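Local structure of exoribonuclease II, mitochondrial (Candida glabrata, 6F3H) at residues S165-M171 against P243-L249; E372-Y376 against V453-R457; L434-S438 against D448-R452; I707-Q711 against L721-Q725. The protein degrades RNA from its 3' end as the exoribonuclease component of the mitochondrial RNA degradosome, probably hydrolysing the strand at a magnesium-binding RNB-type active site. The protein carries 1 engineered substitution. All blocks are in the same frame, centred on the assembly; numbering follows the deposited sequence.

Contact 1: S165-M171 against P243-L249; sequences SKHVNFM and PTTVAVL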
loop_
_atom_site.group_PDB
_atom_site.type_symbol
_atom_site.label_atom_id
_atom_site.label_comp_id
_atom_site.label_asym_id
_atom_site.label_seq_id
_atom_site.Cartn_x
_atom_site.Cartn_y
_atom_site.Cartn_z
ATOM N N SER A 165 -16.308 10.580 -2.871
ATOM C CA SER A 165 -15.037 10.822 -2.202
ATOM C C SER A 165 -13.926 10.978 -3.226
ATOM O O SER A 165 -13.875 10.235 -4.209
ATOM C CB SER A 165 -14.739 9.653 -1.256
ATOM O OG SER A 165 -13.373 9.577 -0.892
ATOM N N LYS A 166 -13.040 11.960 -3.004
ATOM C CA LYS A 166 -11.924 12.257 -3.918
ATOM C C LYS A 166 -10.685 12.675 -3.138
ATOM O O LYS A 166 -10.734 13.631 -2.360
ATOM C CB LYS A 166 -12.253 13.372 -4.908
ATOM C CG LYS A 166 -10.974 13.929 -5.511
ATOM C CD LYS A 166 -11.046 15.368 -5.939
ATOM C CE LYS A 166 -11.167 15.470 -7.441
ATOM N NZ LYS A 166 -11.298 16.904 -7.834
ATOM N N HIS A 167 -9.567 11.996 -3.379
ATOM C CA HIS A 167 -8.376 12.239 -2.589
ATOM C C HIS A 167 -7.599 13.439 -3.086
ATOM O O HIS A 167 -7.706 13.848 -4.243
ATOM C CB HIS A 167 -7.455 11.026 -2.605
ATOM C CG HIS A 167 -7.871 9.954 -1.650
ATOM N ND1 HIS A 167 -7.121 9.605 -0.542
ATOM C CD2 HIS A 167 -8.980 9.179 -1.617
ATOM C CE1 HIS A 167 -7.749 8.653 0.125
ATOM N NE2 HIS A 167 -8.881 8.379 -0.505
ATOM N N VAL A 168 -6.772 13.986 -2.194
ATOM C CA VAL A 168 -5.795 14.995 -2.574
ATOM C C VAL A 168 -4.516 14.759 -1.791
ATOM O O VAL A 168 -4.539 14.366 -0.618
ATOM C CB VAL A 168 -6.276 16.443 -2.358
ATOM C CG1 VAL A 168 -7.619 16.655 -2.967
ATOM C CG2 VAL A 168 -6.322 16.762 -0.897
ATOM N N ASN A 169 -3.393 15.001 -2.469
ATOM C CA ASN A 169 -2.106 14.989 -1.807
ATOM C C ASN A 169 -2.196 15.894 -0.600
ATOM O O ASN A 169 -2.758 16.988 -0.667
ATOM C CB ASN A 169 -1.002 15.462 -2.752
ATOM C CG ASN A 169 0.348 15.578 -2.064
ATOM O OD1 ASN A 169 0.602 14.919 -1.045
ATOM N ND2 ASN A 169 1.215 16.440 -2.603
ATOM N N PHE A 170 -1.735 15.400 0.530
ATOM C CA PHE A 170 -1.844 16.223 1.714
ATOM C C PHE A 170 -0.926 17.438 1.641
ATOM O O PHE A 170 -1.239 18.483 2.216
ATOM C CB PHE A 170 -1.543 15.370 2.925
ATOM C CG PHE A 170 -1.914 16.012 4.184
ATOM C CD1 PHE A 170 -3.211 15.929 4.648
ATOM C CD2 PHE A 170 -0.981 16.712 4.914
ATOM C CE1 PHE A 170 -3.575 16.536 5.831
ATOM C CE2 PHE A 170 -1.336 17.321 6.104
ATOM C CZ PHE A 170 -2.641 17.232 6.562
HETATM N N MSE A 171 0.194 17.329 0.942
HETATM C CA MSE A 171 1.174 18.409 0.865
HETATM C C MSE A 171 0.685 19.541 0.031
HETATM O O MSE A 171 0.787 20.703 0.402
HETATM C CB MSE A 171 2.477 17.899 0.280
HETATM C CG MSE A 171 3.174 16.971 1.216
HETATM SE SE MSE A 171 2.743 17.599 2.997
HETATM C CE MSE A 171 3.889 16.442 4.056
ATOM N N PRO A 243 2.028 12.189 6.453
ATOM C CA PRO A 243 0.741 12.002 5.782
ATOM C C PRO A 243 0.857 12.112 4.277
ATOM O O PRO A 243 1.541 12.989 3.743
ATOM C CB PRO A 243 -0.111 13.133 6.353
ATOM C CG PRO A 243 0.889 14.160 6.821
ATOM C CD PRO A 243 1.989 13.329 7.384
ATOM N N THR A 244 0.129 11.243 3.587
ATOM C CA THR A 244 0.186 11.220 2.134
ATOM C C THR A 244 -1.030 11.866 1.501
ATOM O O THR A 244 -0.891 12.714 0.623
ATOM C CB THR A 244 0.333 9.781 1.606
ATOM O OG1 THR A 244 -0.812 9.006 1.965
ATOM C CG2 THR A 244 1.577 9.105 2.171
ATOM N N THR A 245 -2.221 11.539 1.975
ATOM C CA THR A 245 -3.388 11.932 1.218
ATOM C C THR A 245 -4.564 11.967 2.175
ATOM O O THR A 245 -4.497 11.428 3.286
ATOM C CB THR A 245 -3.610 10.960 0.070
ATOM O OG1 THR A 245 -4.606 11.468 -0.829
ATOM C CG2 THR A 245 -4.020 9.610 0.643
ATOM N N VAL A 246 -5.627 12.642 1.748
ATOM C CA VAL A 246 -6.887 12.631 2.486
ATOM C C VAL A 246 -8.034 12.782 1.505
ATOM O O VAL A 246 -7.957 13.546 0.544
ATOM C CB VAL A 246 -6.905 13.750 3.545
ATOM C CG1 VAL A 246 -6.723 15.100 2.881
ATOM C CG2 VAL A 246 -8.178 13.704 4.368
ATOM N N ALA A 247 -9.110 12.067 1.761
ATOM C CA ALA A 247 -10.280 12.180 0.915
ATOM C C ALA A 247 -11.004 13.490 1.193
ATOM O O ALA A 247 -11.026 13.985 2.321
ATOM C CB ALA A 247 -11.219 10.996 1.161
ATOM N N VAL A 248 -11.583 14.065 0.148
ATOM C CA VAL A 248 -12.456 15.223 0.262
ATOM C C VAL A 248 -13.871 14.729 -0.013
ATOM O O VAL A 248 -14.253 14.531 -1.169
ATOM C CB VAL A 248 -12.047 16.331 -0.709
ATOM C CG1 VAL A 248 -12.878 17.571 -0.485
ATOM C CG2 VAL A 248 -10.584 16.593 -0.584
ATOM N N LEU A 249 -14.653 14.541 1.018
ATOM C CA LEU A 249 -15.982 13.955 0.882
ATOM C C LEU A 249 -16.987 14.996 0.394
ATOM O O LEU A 249 -16.912 16.160 0.785
ATOM C CB LEU A 249 -16.434 13.379 2.212
ATOM C CG LEU A 249 -15.357 12.529 2.877
ATOM C CD1 LEU A 249 -15.837 12.030 4.192
ATOM C CD2 LEU A 249 -15.004 11.377 1.992
#
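His167 lies over Ala247 and turns one edge to Thr245, so two residues of strand 242-248 help set how its imidazole is turned. The methyl of Ala247 sits over a face of the His167 ring in a CH-pi contact, CB 4.1 Å from the ring centroid. At the ring edge ND1 of His167 and OG1 of Thr245 form a hydrogen bond of 3.1 Å in which either may donate, while the far nitrogen, NE2, has a weak bond to Asp359. The Thr245 hydroxyl, swung opposite its own backbone N (chi1 -169°), also comes close to the carbonyl of Val168. Beyond Ala247, Ser165 rests its OG against the same methyl. The frame for these side chains is an antiparallel pairing: 166-169 is an outer strand of a three-stranded sheet, and 242-248 is the middle one, bonded on its other side to strand 231-237. Val168 and Val246 form a hydrogen-bonded pair, with Val168 N to Val246 O at 3.0 Å and the return bond from Val246 N to Val168 O at 3.1 Å. Their side chains leave the same face of the sheet and run alongside each other, and Val168 CG1 reaches across to Val248 CG2 at 3.8 Å. Where the strand gives way to helix 170-178, Asn169 takes the N-cap position and Phe170 N donates to Thr244 O at 2.8 Å, nearly straight at 169°. The Phe170 ring then spreads over Pro243, whose CB stands above one face, and turns its edge to Val246 CG1. On the His167 side of the sheet, helix 725-761 packs through Ile741 and Ala737.

Contact 2: E372-Y376 against V453-R457; sequences EQKLY and VSLKR
Two polar links join Glu372 and Gln373 to Lys456 and Arg457. The Glu372 side chain, extended beyond CG, brings OE1 to Lys456 NZ at 3.1 Å; this salt bridge uses the syn lone pair of the oxygen, and the lysine bends at its last two torsions to reach it. Gln373 meets Arg457 almost in one plane, amide and guanidinium being 11° apart. Gln373 OE1 accepts from Arg457 NH2 at 2.6 Å, nearly along the C=O axis, and the bend of the glutamine at chi2 (85°) carries the amide to that edge of the guanidinium.

Stacking adds a second kind of grip on the same arginine. The Arg457 guanidinium lies flat on the Tyr376 ring, centres 4.4 Å apart and planes at 22°, with Tyr376 CE2 over the middle of the group. The amide at its edge and the ring against its face together restrict how the guanidinium can turn, and NH1 has a further, weak bond to Pro469 O. Apolar packing completes the contact: Val453 CG1 touches Tyr376 CE1 at 3.6 Å. The polar ends beside it have partners outside the two segments: the Tyr376 hydroxyl bonds Met470 O and Ser454 OG bonds Val450 O.

Helix 369-378 thus lies along helix 449-456, from Leu375 on Asp449 and Val450 to the C-terminal end, where Arg457 leaves the helical path, with the loop through Met470 and Pro472 beside the tyrosine and helix 703-716 touching Leu455.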
loop_
_atom_site.group_PDB
_atom_site.type_symbol
_atom_site.label_atom_id
_atom_site.label_comp_id
_atom_site.label_asym_id
_atom_site.label_seq_id
_atom_site.Cartn_x
_atom_site.Cartn_y
_atom_site.Cartn_z
ATOM N N GLU A 372 -16.034 6.349 -14.500
ATOM C CA GLU A 372 -14.821 5.982 -15.213
ATOM C C GLU A 372 -14.955 4.616 -15.855
ATOM O O GLU A 372 -14.579 4.440 -17.015
ATOM C CB GLU A 372 -13.634 6.040 -14.253
ATOM C CG GLU A 372 -13.424 7.448 -13.681
ATOM C CD GLU A 372 -12.459 7.500 -12.509
ATOM O OE1 GLU A 372 -12.194 6.443 -11.891
ATOM O OE2 GLU A 372 -11.956 8.612 -12.214
ATOM N N GLN A 373 -15.576 3.659 -15.161
ATOM C CA GLN A 373 -15.685 2.326 -15.738
ATOM C C GLN A 373 -16.680 2.296 -16.885
ATOM O O GLN A 373 -16.593 1.418 -17.745
ATOM C CB GLN A 373 -16.093 1.300 -14.678
ATOM C CG GLN A 373 -15.875 -0.147 -15.122
ATOM C CD GLN A 373 -14.440 -0.632 -14.860
ATOM O OE1 GLN A 373 -13.539 0.173 -14.626
ATOM N NE2 GLN A 373 -14.230 -1.950 -14.906
ATOM N N LYS A 374 -17.591 3.269 -16.940
ATOM C CA LYS A 374 -18.390 3.448 -18.147
ATOM C C LYS A 374 -17.512 3.816 -19.341
ATOM O O LYS A 374 -17.838 3.476 -20.479
ATOM C CB LYS A 374 -19.462 4.507 -17.903
ATOM C CG LYS A 374 -20.551 4.076 -16.918
ATOM C CD LYS A 374 -21.932 4.663 -17.263
ATOM C CE LYS A 374 -22.353 4.366 -18.709
ATOM N NZ LYS A 374 -23.839 4.465 -18.903
ATOM N N LEU A 375 -16.403 4.507 -19.100
ATOM C CA LEU A 375 -15.422 4.730 -20.156
ATOM C C LEU A 375 -14.625 3.466 -20.439
ATOM O O LEU A 375 -14.435 3.086 -21.597
ATOM C CB LEU A 375 -14.486 5.865 -19.740
ATOM C CG LEU A 375 -13.336 6.390 -20.597
ATOM C CD1 LEU A 375 -12.721 7.618 -19.951
ATOM C CD2 LEU A 375 -12.264 5.366 -20.683
ATOM N N TYR A 376 -14.113 2.831 -19.386
ATOM C CA TYR A 376 -13.255 1.668 -19.547
ATOM C C TYR A 376 -13.949 0.557 -20.305
ATOM O O TYR A 376 -13.321 -0.156 -21.094
ATOM C CB TYR A 376 -12.834 1.133 -18.187
ATOM C CG TYR A 376 -11.506 1.642 -17.716
ATOM C CD1 TYR A 376 -11.062 2.899 -18.059
ATOM C CD2 TYR A 376 -10.676 0.833 -16.956
ATOM C CE1 TYR A 376 -9.841 3.355 -17.620
ATOM C CE2 TYR A 376 -9.447 1.264 -16.533
ATOM C CZ TYR A 376 -9.025 2.527 -16.861
ATOM O OH TYR A 376 -7.781 2.954 -16.415
ATOM N N VAL A 453 -6.872 8.290 -16.135
ATOM C CA VAL A 453 -7.582 7.416 -15.217
ATOM C C VAL A 453 -6.658 6.329 -14.708
ATOM O O VAL A 453 -6.623 6.022 -13.511
ATOM C CB VAL A 453 -8.800 6.812 -15.922
ATOM C CG1 VAL A 453 -9.477 5.816 -15.007
ATOM C CG2 VAL A 453 -9.715 7.900 -16.352
ATOM N N SER A 454 -5.895 5.729 -15.611
ATOM C CA SER A 454 -5.053 4.613 -15.229
ATOM C C SER A 454 -4.074 5.052 -14.167
ATOM O O SER A 454 -3.991 4.452 -13.094
ATOM C CB SER A 454 -4.312 4.110 -16.458
ATOM O OG SER A 454 -5.243 3.802 -17.473
ATOM N N LEU A 455 -3.424 6.178 -14.399
ATOM C CA LEU A 455 -2.470 6.687 -13.428
ATOM C C LEU A 455 -3.152 7.078 -12.132
ATOM O O LEU A 455 -2.525 7.061 -11.068
ATOM C CB LEU A 455 -1.745 7.877 -14.033
ATOM C CG LEU A 455 -0.988 7.498 -15.310
ATOM C CD1 LEU A 455 -0.526 8.745 -16.031
ATOM C CD2 LEU A 455 0.203 6.582 -14.996
ATOM N N LYS A 456 -4.421 7.450 -12.199
ATOM C CA LYS A 456 -5.146 7.717 -10.970
ATOM C C LYS A 456 -5.305 6.441 -10.159
ATOM O O LYS A 456 -4.926 6.399 -8.988
ATOM C CB LYS A 456 -6.498 8.345 -11.295
ATOM C CG LYS A 456 -7.314 8.795 -10.093
ATOM C CD LYS A 456 -8.674 9.297 -10.553
ATOM C CE LYS A 456 -9.823 8.498 -9.918
ATOM N NZ LYS A 456 -9.776 6.999 -10.070
ATOM N N ARG A 457 -5.802 5.368 -10.779
ATOM C CA ARG A 457 -5.780 4.068 -10.121
ATOM C C ARG A 457 -4.352 3.582 -10.077
ATOM O O ARG A 457 -4.007 2.653 -10.796
ATOM C CB ARG A 457 -6.547 3.010 -10.890
ATOM C CG ARG A 457 -7.666 3.461 -11.731
ATOM C CD ARG A 457 -8.411 2.203 -12.041
ATOM N NE ARG A 457 -9.736 2.412 -12.610
ATOM C CZ ARG A 457 -10.549 1.411 -12.949
ATOM N NH1 ARG A 457 -10.153 0.153 -12.788
ATOM N NH2 ARG A 457 -11.759 1.651 -13.434
#

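Contact 3: L434-S438 against D448-R452; sequences LFPES and DDVLR
Phe435 meets three residues at the start of helix 449-456. Leu451 CD1 lies over one face of its ring, 4.1 Å from CE2 of Phe435 and nearer the rim than the centre. At the edge, Val450 CG1 comes to 3.8 Å from CE1 of Phe435, and Asp448 OD2 also lies near the ring plane, its carboxylate turned almost perpendicular to the ring. Beside the ring, Glu437 OE1 accepts from Asp448 N at 2.9 Å, on its syn side and 19° out of the carboxylate plane. The same oxygen accepts from Ser447 N, so two successive backbone amides hold it. The bend of Glu437 at chi2 (84°) brings this carboxylate back to the helix start, and Leu451 CD2 packs against Glu437 CD.

One shell further out, Asp448 OD1 accepts from Leu451 N at 2.9 Å, which fixes the aspartate that borders the phenylalanine. Behind the loop, Ser438 N donates to Phe435 O, Glu437 O accepts from Arg714 NE, and the Phe435 ring also meets that of Phe475. The arrangement is a helix N-cap: Asp448 closes the first turn of helix 449-456 within the RNB domain, and Glu437 binds the chain just ahead of that turn.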
loop_
_atom_site.group_PDB
_atom_site.type_symbol
_atom_site.label_atom_id
_atom_site.label_comp_id
_atom_site.label_asym_id
_atom_site.label_seq_id
_atom_site.Cartn_x
_atom_site.Cartn_y
_atom_site.Cartn_z
ATOM N N LEU A 434 0.077 1.759 -26.365
ATOM C CA LEU A 434 -1.291 1.941 -26.858
ATOM C C LEU A 434 -1.790 3.378 -26.749
ATOM O O LEU A 434 -2.944 3.648 -27.115
ATOM C CB LEU A 434 -2.251 0.978 -26.150
ATOM C CG LEU A 434 -1.813 -0.492 -26.237
ATOM C CD1 LEU A 434 -1.127 -0.880 -24.998
ATOM C CD2 LEU A 434 -2.946 -1.472 -26.456
ATOM N N PHE A 435 -0.939 4.302 -26.301
ATOM C CA PHE A 435 -1.328 5.670 -26.034
ATOM C C PHE A 435 -0.529 6.669 -26.863
ATOM O O PHE A 435 0.703 6.582 -26.924
ATOM C CB PHE A 435 -1.124 6.001 -24.557
ATOM C CG PHE A 435 -1.939 5.155 -23.643
ATOM C CD1 PHE A 435 -3.315 5.295 -23.589
ATOM C CD2 PHE A 435 -1.338 4.232 -22.819
ATOM C CE1 PHE A 435 -4.076 4.512 -22.741
ATOM C CE2 PHE A 435 -2.102 3.448 -21.966
ATOM C CZ PHE A 435 -3.467 3.587 -21.932
ATOM N N PRO A 436 -1.195 7.676 -27.426
ATOM C CA PRO A 436 -0.477 8.724 -28.168
ATOM C C PRO A 436 0.659 9.357 -27.397
ATOM O O PRO A 436 1.613 9.858 -28.006
ATOM C CB PRO A 436 -1.588 9.735 -28.477
ATOM C CG PRO A 436 -2.809 8.871 -28.611
ATOM C CD PRO A 436 -2.656 7.804 -27.561
ATOM N N GLU A 437 0.604 9.339 -26.072
ATOM C CA GLU A 437 1.660 9.976 -25.301
ATOM C C GLU A 437 3.000 9.278 -25.452
ATOM O O GLU A 437 4.020 9.866 -25.090
ATOM C CB GLU A 437 1.288 10.037 -23.824
ATOM C CG GLU A 437 0.360 11.201 -23.443
ATOM C CD GLU A 437 -1.123 10.921 -23.679
ATOM O OE1 GLU A 437 -1.957 11.829 -23.427
ATOM O OE2 GLU A 437 -1.454 9.814 -24.157
ATOM N N SER A 438 3.019 8.032 -25.937
ATOM C CA SER A 438 4.286 7.324 -26.079
ATOM C C SER A 438 5.207 8.016 -27.065
ATOM O O SER A 438 6.432 7.963 -26.918
ATOM C CB SER A 438 4.028 5.896 -26.537
ATOM O OG SER A 438 3.020 5.870 -27.533
ATOM N N ASP A 448 -4.679 12.206 -22.597
ATOM C CA ASP A 448 -5.543 11.049 -22.792
ATOM C C ASP A 448 -6.368 10.714 -21.560
ATOM O O ASP A 448 -5.858 10.703 -20.437
ATOM C CB ASP A 448 -4.701 9.827 -23.180
ATOM C CG ASP A 448 -5.550 8.601 -23.515
ATOM O OD1 ASP A 448 -6.299 8.126 -22.626
ATOM O OD2 ASP A 448 -5.457 8.093 -24.655
ATOM N N ASP A 449 -7.638 10.373 -21.798
ATOM C CA ASP A 449 -8.539 10.005 -20.711
ATOM C C ASP A 449 -8.097 8.710 -20.065
ATOM O O ASP A 449 -7.791 8.662 -18.867
ATOM C CB ASP A 449 -9.971 9.835 -21.228
ATOM C CG ASP A 449 -10.622 11.139 -21.615
ATOM O OD1 ASP A 449 -10.105 12.216 -21.228
ATOM O OD2 ASP A 449 -11.656 11.070 -22.321
ATOM N N VAL A 450 -8.051 7.642 -20.858
ATOM C CA VAL A 450 -7.736 6.339 -20.300
ATOM C C VAL A 450 -6.407 6.384 -19.579
ATOM O O VAL A 450 -6.205 5.684 -18.582
ATOM C CB VAL A 450 -7.758 5.275 -21.403
ATOM C CG1 VAL A 450 -7.337 3.921 -20.849
ATOM C CG2 VAL A 450 -9.148 5.207 -21.997
ATOM N N LEU A 451 -5.497 7.226 -20.032
ATOM C CA LEU A 451 -4.215 7.230 -19.360
ATOM C C LEU A 451 -4.295 7.963 -18.032
ATOM O O LEU A 451 -3.779 7.473 -17.021
ATOM C CB LEU A 451 -3.160 7.855 -20.259
ATOM C CG LEU A 451 -1.789 7.967 -19.604
ATOM C CD1 LEU A 451 -1.243 6.561 -19.366
ATOM C CD2 LEU A 451 -0.843 8.767 -20.490
ATOM N N ARG A 452 -4.951 9.122 -18.011
ATOM C CA ARG A 452 -5.125 9.846 -16.758
ATOM C C ARG A 452 -5.809 8.972 -15.724
ATOM O O ARG A 452 -5.401 8.921 -14.559
ATOM C CB ARG A 452 -5.970 11.087 -16.984
ATOM C CG ARG A 452 -5.369 12.236 -17.735
ATOM C CD ARG A 452 -6.397 13.386 -17.722
ATOM N NE ARG A 452 -7.796 12.918 -17.646
ATOM C CZ ARG A 452 -8.559 12.896 -16.543
ATOM N NH1 ARG A 452 -9.808 12.444 -16.612
ATOM N NH2 ARG A 452 -8.082 13.303 -15.368
#

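Contact 4: I707-Q711 against L721-Q725; sequences INHLQ and LCFKQ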
loop_
_atom_site.group_PDB
_atom_site.type_symbol
_atom_site.label_atom_id
_atom_site.label_comp_id
_atom_site.label_asym_id
_atom_site.label_seq_id
_atom_site.Cartn_x
_atom_site.Cartn_y
_atom_site.Cartn_z
ATOM N N ILE A 707 5.006 4.414 -15.944
ATOM C CA ILE A 707 5.594 5.713 -16.264
ATOM C C ILE A 707 7.023 5.569 -16.761
ATOM O O ILE A 707 7.445 6.266 -17.694
ATOM C CB ILE A 707 5.524 6.621 -15.037
ATOM C CG1 ILE A 707 4.168 7.301 -15.020
ATOM C CG2 ILE A 707 6.672 7.592 -15.023
ATOM C CD1 ILE A 707 4.069 8.372 -14.001
ATOM N N ASN A 708 7.796 4.683 -16.130
ATOM C CA ASN A 708 9.134 4.368 -16.615
ATOM C C ASN A 708 9.106 3.937 -18.086
ATOM O O ASN A 708 10.043 4.231 -18.834
ATOM C CB ASN A 708 9.745 3.275 -15.728
ATOM C CG ASN A 708 9.998 3.748 -14.286
ATOM O OD1 ASN A 708 10.185 4.926 -14.042
ATOM N ND2 ASN A 708 9.985 2.822 -13.336
ATOM N N HIS A 709 8.023 3.277 -18.528
ATOM C CA HIS A 709 7.926 2.845 -19.921
ATOM C C HIS A 709 7.733 4.013 -20.876
ATOM O O HIS A 709 8.363 4.049 -21.942
ATOM C CB HIS A 709 6.784 1.861 -20.103
ATOM C CG HIS A 709 7.162 0.452 -19.790
ATOM N ND1 HIS A 709 8.146 0.139 -18.877
ATOM C CD2 HIS A 709 6.673 -0.727 -20.241
ATOM C CE1 HIS A 709 8.255 -1.174 -18.785
ATOM N NE2 HIS A 709 7.372 -1.723 -19.603
ATOM N N LEU A 710 6.857 4.964 -20.529
ATOM C CA LEU A 710 6.654 6.111 -21.405
ATOM C C LEU A 710 7.924 6.917 -21.533
ATOM O O LEU A 710 8.198 7.487 -22.593
ATOM C CB LEU A 710 5.550 6.999 -20.875
ATOM C CG LEU A 710 4.197 6.316 -20.714
ATOM C CD1 LEU A 710 3.477 6.860 -19.468
ATOM C CD2 LEU A 710 3.321 6.474 -21.941
ATOM N N GLN A 711 8.723 6.960 -20.476
ATOM C CA GLN A 711 10.002 7.624 -20.616
ATOM C C GLN A 711 10.880 6.871 -21.592
ATOM O O GLN A 711 11.635 7.486 -22.354
ATOM C CB GLN A 711 10.683 7.733 -19.253
ATOM C CG GLN A 711 9.947 8.631 -18.269
ATOM C CD GLN A 711 9.971 10.098 -18.674
ATOM O OE1 GLN A 711 10.762 10.872 -18.147
ATOM N NE2 GLN A 711 9.125 10.477 -19.639
ATOM N N LEU A 721 11.358 13.925 -23.809
ATOM C CA LEU A 721 10.823 13.021 -22.807
ATOM C C LEU A 721 9.424 13.429 -22.379
ATOM O O LEU A 721 9.030 14.594 -22.463
ATOM C CB LEU A 721 11.735 12.972 -21.591
ATOM C CG LEU A 721 12.971 12.126 -21.830
ATOM C CD1 LEU A 721 13.710 11.897 -20.529
ATOM C CD2 LEU A 721 12.557 10.793 -22.484
ATOM N N CYS A 722 8.681 12.441 -21.887
ATOM C CA CYS A 722 7.284 12.653 -21.525
ATOM C C CYS A 722 7.150 13.492 -20.255
ATOM O O CYS A 722 6.291 14.379 -20.165
ATOM C CB CYS A 722 6.609 11.294 -21.350
ATOM S SG CYS A 722 4.869 11.222 -21.786
ATOM N N PHE A 723 7.996 13.234 -19.272
ATOM C CA PHE A 723 7.892 13.849 -17.965
ATOM C C PHE A 723 9.179 14.573 -17.657
ATOM O O PHE A 723 10.255 13.979 -17.755
ATOM C CB PHE A 723 7.671 12.813 -16.870
ATOM C CG PHE A 723 6.460 11.959 -17.063
ATOM C CD1 PHE A 723 6.523 10.792 -17.794
ATOM C CD2 PHE A 723 5.257 12.301 -16.474
ATOM C CE1 PHE A 723 5.400 9.988 -17.955
ATOM C CE2 PHE A 723 4.134 11.503 -16.636
ATOM C CZ PHE A 723 4.210 10.347 -17.378
ATOM N N LYS A 724 9.069 15.857 -17.326
ATOM C CA LYS A 724 10.155 16.523 -16.625
ATOM C C LYS A 724 10.177 16.021 -15.179
ATOM O O LYS A 724 9.224 15.399 -14.713
ATOM C CB LYS A 724 9.995 18.048 -16.692
ATOM C CG LYS A 724 9.756 18.588 -18.106
ATOM C CD LYS A 724 10.062 20.083 -18.229
ATOM C CE LYS A 724 11.517 20.354 -18.606
ATOM N NZ LYS A 724 12.425 20.229 -17.436
ATOM N N GLN A 725 11.292 16.259 -14.478
ATOM C CA GLN A 725 11.454 15.733 -13.117
ATOM C C GLN A 725 10.393 16.263 -12.151
ATOM O O GLN A 725 10.081 15.610 -11.147
ATOM C CB GLN A 725 12.835 16.076 -12.577
ATOM C CG GLN A 725 13.063 15.614 -11.149
ATOM C CD GLN A 725 13.805 14.298 -11.074
ATOM O OE1 GLN A 725 13.953 13.599 -12.074
ATOM N NE2 GLN A 725 14.286 13.956 -9.882
#
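Phe723 packs its ring against Ile707 and Leu710, the close-fitting part of the contact. Ile707 approaches at about a right angle, with CG2 over one face and CG1 3.9 Å from the CZ atom of Phe723. Leu710 comes in at the edge instead, its CD1 lying in the ring plane 4.0 Å from CE1 of Phe723. Gln711 fills the next part of the edge: its CD stands 3.6 Å from CD1 of Phe723, and its amide is turned 73° from the ring. Placing CG of Phe723 anti to the carbonyl carbon (chi1 -58°) sends the ring toward the helix, while the bend of Gln711 at chi2 (-68°) swings its amide beside the backbone of Cys722 and Phe723. All four of these side chains are buried.

Toward Leu721 the contact opens to the surface: this residue is partly exposed, although its CD2 still comes within 3.4 Å of Gln711 O, and CD1 stays near the glutamine amide. Cys722 stays buried, its CB against the Gln711 amide, and only its sulfur is more distant, SG 4.4 Å from Leu710 CB. Farther along, Lys724 leaves the backbone pointing away from the helix and is exposed to solvent.

The turn that follows helix 703-716 therefore folds back along it before helix 725-761 begins, and Leu721 and Cys722 also rest on Arg714 of the first of these two helices.

From the N terminus, contact 1 comes first, closing an excursion of 71 residues, about half of it helix, by pairing strand 166-169 with 242-248, apart from the others. Contact 2 then spans a long loop from helix 369-378 to helix 449-456, and contact 3 is nested within it, sharing helix 449-456: Leu375 packs on Val450 and Asp449 where the two meet. Contact 4, after contact 2 closes, is a short return from helix 703-716. It touches contacts 2 and 3, Ile707 against Leu455 and Cys722 against Glu437, so contacts 2 to 4 join helices 369-378, 449-456 and 703-716 in one packed cluster.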